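Local structure of ribokinase (Thermotoga maritima, 1VM7) at residues L187-K192 and K221-K226. The protein probably phosphorylates D-ribose at O-5, using ATP and a divalent cation such as magnesium, to give D-ribose 5-phosphate. Residues are numbered along the deposited sequence; the frame is centred on the assembly and turned at random.
Sequences LTPNEK and KNVIVK
L187 pairs with V223 in the parallel part of the large sheet of the ribokinase (pfkB) fold, where strands 186-187 and 222-226 run side by side, joined through helices 191-202 and 208-217. Two nearly straight bonds fix the register: L187 N gives its hydrogen to N222 O (2.9 Å), and I224 N gives its own to L187 O (2.8 Å). P189 has no N-H to offer, and I224 O is instead approached by T188 CA at 3.1 Å in a CA-H...O contact. Two residues beyond I224, K226 N bonds to P189 O, 3.0 Å away and tilted 17° from the carbonyl plane. The tight part is the buried face of L187, P189, V223 and V225. With CG1 of V223 anti to the backbone N (chi1 -173°), this methyl meets P189 CD at 3.9 Å, the two side chains crossing at about a right angle; I194 and L197 of helix 191-202 and F215 of helix 208-217 pack against this face. On the other side, I224 packs on V232 and L234 of strand 232-236, while T188 and K226 make a polar patch at the predicted ATP site, which includes N190 and K226. Bent at chi3 (-131°), the K226 chain lays CE 3.1 Å from T188 O and carries NZ to a salt bridge with D169 and a hydrogen bond to N261 OD1; T188 OG1 bonds to the same two residues. Cutting K226 back to an alanine would probably leave the D169 carboxylate without this positive mate and N261 OD1 without its NZ partner. After the K226 N to P189 O bond the contact opens to solvent, with E191 exposed, at the start of helix 191-202, where N190 is the N-cap, its OD1 bonded to E193 N. There a water accepts from E191 N at 2.9 Å and donates a weak bond to K226 O.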
loop_
_atom_site.group_PDB
_atom_site.type_symbol
_atom_site.label_atom_id
_atom_site.label_comp_id
_atom_site.label_asym_id
_atom_site.label_seq_id
_atom_site.Cartn_x
_atom_site.Cartn_y
_atom_site.Cartn_z
ATOM N N LEU A 187 -23.896 -11.674 -20.892
ATOM C CA LEU A 187 -22.679 -10.877 -20.968
ATOM C C LEU A 187 -23.059 -9.465 -20.548
ATOM O O LEU A 187 -24.007 -8.896 -21.076
ATOM C CB LEU A 187 -22.130 -10.870 -22.401
ATOM C CG LEU A 187 -20.790 -10.157 -22.624
ATOM C CD1 LEU A 187 -19.676 -10.969 -22.046
ATOM C CD2 LEU A 187 -20.540 -9.884 -24.094
ATOM N N THR A 188 -22.324 -8.891 -19.606
ATOM C CA THR A 188 -22.769 -7.636 -18.966
ATOM C C THR A 188 -21.704 -6.544 -19.055
ATOM O O THR A 188 -21.188 -6.107 -18.051
ATOM C CB THR A 188 -23.142 -7.868 -17.475
ATOM O OG1 THR A 188 -21.967 -8.201 -16.720
ATOM C CG2 THR A 188 -24.165 -9.003 -17.332
ATOM N N PRO A 189 -21.347 -6.114 -20.269
ATOM C CA PRO A 189 -20.323 -5.089 -20.370
ATOM C C PRO A 189 -20.893 -3.722 -20.044
ATOM O O PRO A 189 -22.064 -3.499 -20.262
ATOM C CB PRO A 189 -19.939 -5.138 -21.859
ATOM C CG PRO A 189 -21.230 -5.497 -22.511
ATOM C CD PRO A 189 -21.881 -6.480 -21.593
ATOM N N ASN A 190 -20.070 -2.828 -19.514
ATOM C CA ASN A 190 -20.419 -1.413 -19.491
ATOM C C ASN A 190 -20.048 -0.818 -20.845
ATOM O O ASN A 190 -19.619 -1.535 -21.748
ATOM C CB ASN A 190 -19.728 -0.677 -18.330
ATOM C CG ASN A 190 -18.208 -0.579 -18.480
ATOM O OD1 ASN A 190 -17.663 -0.570 -19.588
ATOM N ND2 ASN A 190 -17.512 -0.500 -17.335
ATOM N N GLU A 191 -20.214 0.493 -21.000
ATOM C CA GLU A 191 -20.103 1.106 -22.316
ATOM C C GLU A 191 -18.670 1.104 -22.854
ATOM O O GLU A 191 -18.433 0.826 -24.033
ATOM C CB GLU A 191 -20.672 2.515 -22.295
ATOM C CG GLU A 191 -20.703 3.139 -23.674
ATOM C CD GLU A 191 -21.754 4.203 -23.816
ATOM O OE1 GLU A 191 -22.260 4.695 -22.779
ATOM O OE2 GLU A 191 -22.076 4.519 -24.974
ATOM N N LYS A 192 -17.711 1.381 -21.980
ATOM C CA LYS A 192 -16.293 1.316 -22.362
ATOM C C LYS A 192 -15.891 -0.117 -22.693
ATOM O O LYS A 192 -15.144 -0.351 -23.631
ATOM C CB LYS A 192 -15.372 1.866 -21.262
ATOM C CG LYS A 192 -15.475 3.402 -21.119
ATOM C CD LYS A 192 -14.125 4.087 -20.860
ATOM C CE LYS A 192 -14.260 5.616 -20.945
ATOM N NZ LYS A 192 -13.034 6.259 -21.551
ATOM N N LYS A 221 -26.314 -15.668 -25.017
ATOM C CA LYS A 221 -27.775 -15.718 -25.041
ATOM C C LYS A 221 -28.409 -14.348 -24.792
ATOM O O LYS A 221 -29.403 -14.005 -25.415
ATOM C CB LYS A 221 -28.283 -16.740 -24.000
ATOM C CG LYS A 221 -27.747 -18.182 -24.208
ATOM C CD LYS A 221 -28.343 -18.849 -25.475
ATOM C CE LYS A 221 -27.670 -20.188 -25.808
ATOM N NZ LYS A 221 -26.412 -20.018 -26.631
ATOM N N ASN A 222 -27.851 -13.587 -23.861
ATOM C CA ASN A 222 -28.334 -12.241 -23.539
ATOM C C ASN A 222 -27.153 -11.301 -23.359
ATOM O O ASN A 222 -26.184 -11.647 -22.657
ATOM C CB ASN A 222 -29.104 -12.220 -22.215
ATOM C CG ASN A 222 -30.381 -13.024 -22.245
ATOM O OD1 ASN A 222 -31.448 -12.494 -22.561
ATOM N ND2 ASN A 222 -30.285 -14.317 -21.917
ATOM N N VAL A 223 -27.210 -10.126 -23.976
ATOM C CA VAL A 223 -26.268 -9.059 -23.608
ATOM C C VAL A 223 -26.980 -7.983 -22.793
ATOM O O VAL A 223 -28.000 -7.457 -23.200
ATOM C CB VAL A 223 -25.602 -8.382 -24.836
ATOM C CG1 VAL A 223 -24.507 -7.395 -24.348
ATOM C CG2 VAL A 223 -25.014 -9.427 -25.774
ATOM N N ILE A 224 -26.415 -7.650 -21.640
ATOM C CA ILE A 224 -26.913 -6.535 -20.842
ATOM C C ILE A 224 -25.838 -5.475 -20.850
ATOM O O ILE A 224 -24.772 -5.658 -20.274
ATOM C CB ILE A 224 -27.204 -6.941 -19.391
ATOM C CG1 ILE A 224 -28.261 -8.046 -19.348
ATOM C CG2 ILE A 224 -27.682 -5.735 -18.578
ATOM C CD1 ILE A 224 -28.428 -8.638 -17.963
ATOM N N VAL A 225 -26.109 -4.362 -21.508
ATOM C CA VAL A 225 -25.126 -3.293 -21.541
ATOM C C VAL A 225 -25.465 -2.263 -20.471
ATOM O O VAL A 225 -26.492 -1.624 -20.541
ATOM C CB VAL A 225 -25.030 -2.615 -22.912
ATOM C CG1 VAL A 225 -23.796 -1.715 -22.966
ATOM C CG2 VAL A 225 -24.981 -3.673 -24.043
ATOM N N LYS A 226 -24.582 -2.105 -19.490
ATOM C CA LYS A 226 -24.787 -1.126 -18.429
ATOM C C LYS A 226 -24.377 0.237 -18.938
ATOM O O LYS A 226 -23.207 0.447 -19.231
ATOM C CB LYS A 226 -23.963 -1.484 -17.204
ATOM C CG LYS A 226 -24.097 -2.955 -16.758
ATOM C CD LYS A 226 -23.248 -3.234 -15.512
ATOM C CE LYS A 226 -22.368 -4.500 -15.657
ATOM N NZ LYS A 226 -21.452 -4.670 -14.488
HETATM O O HOH W 1 -20.642 2.570 -19.034
#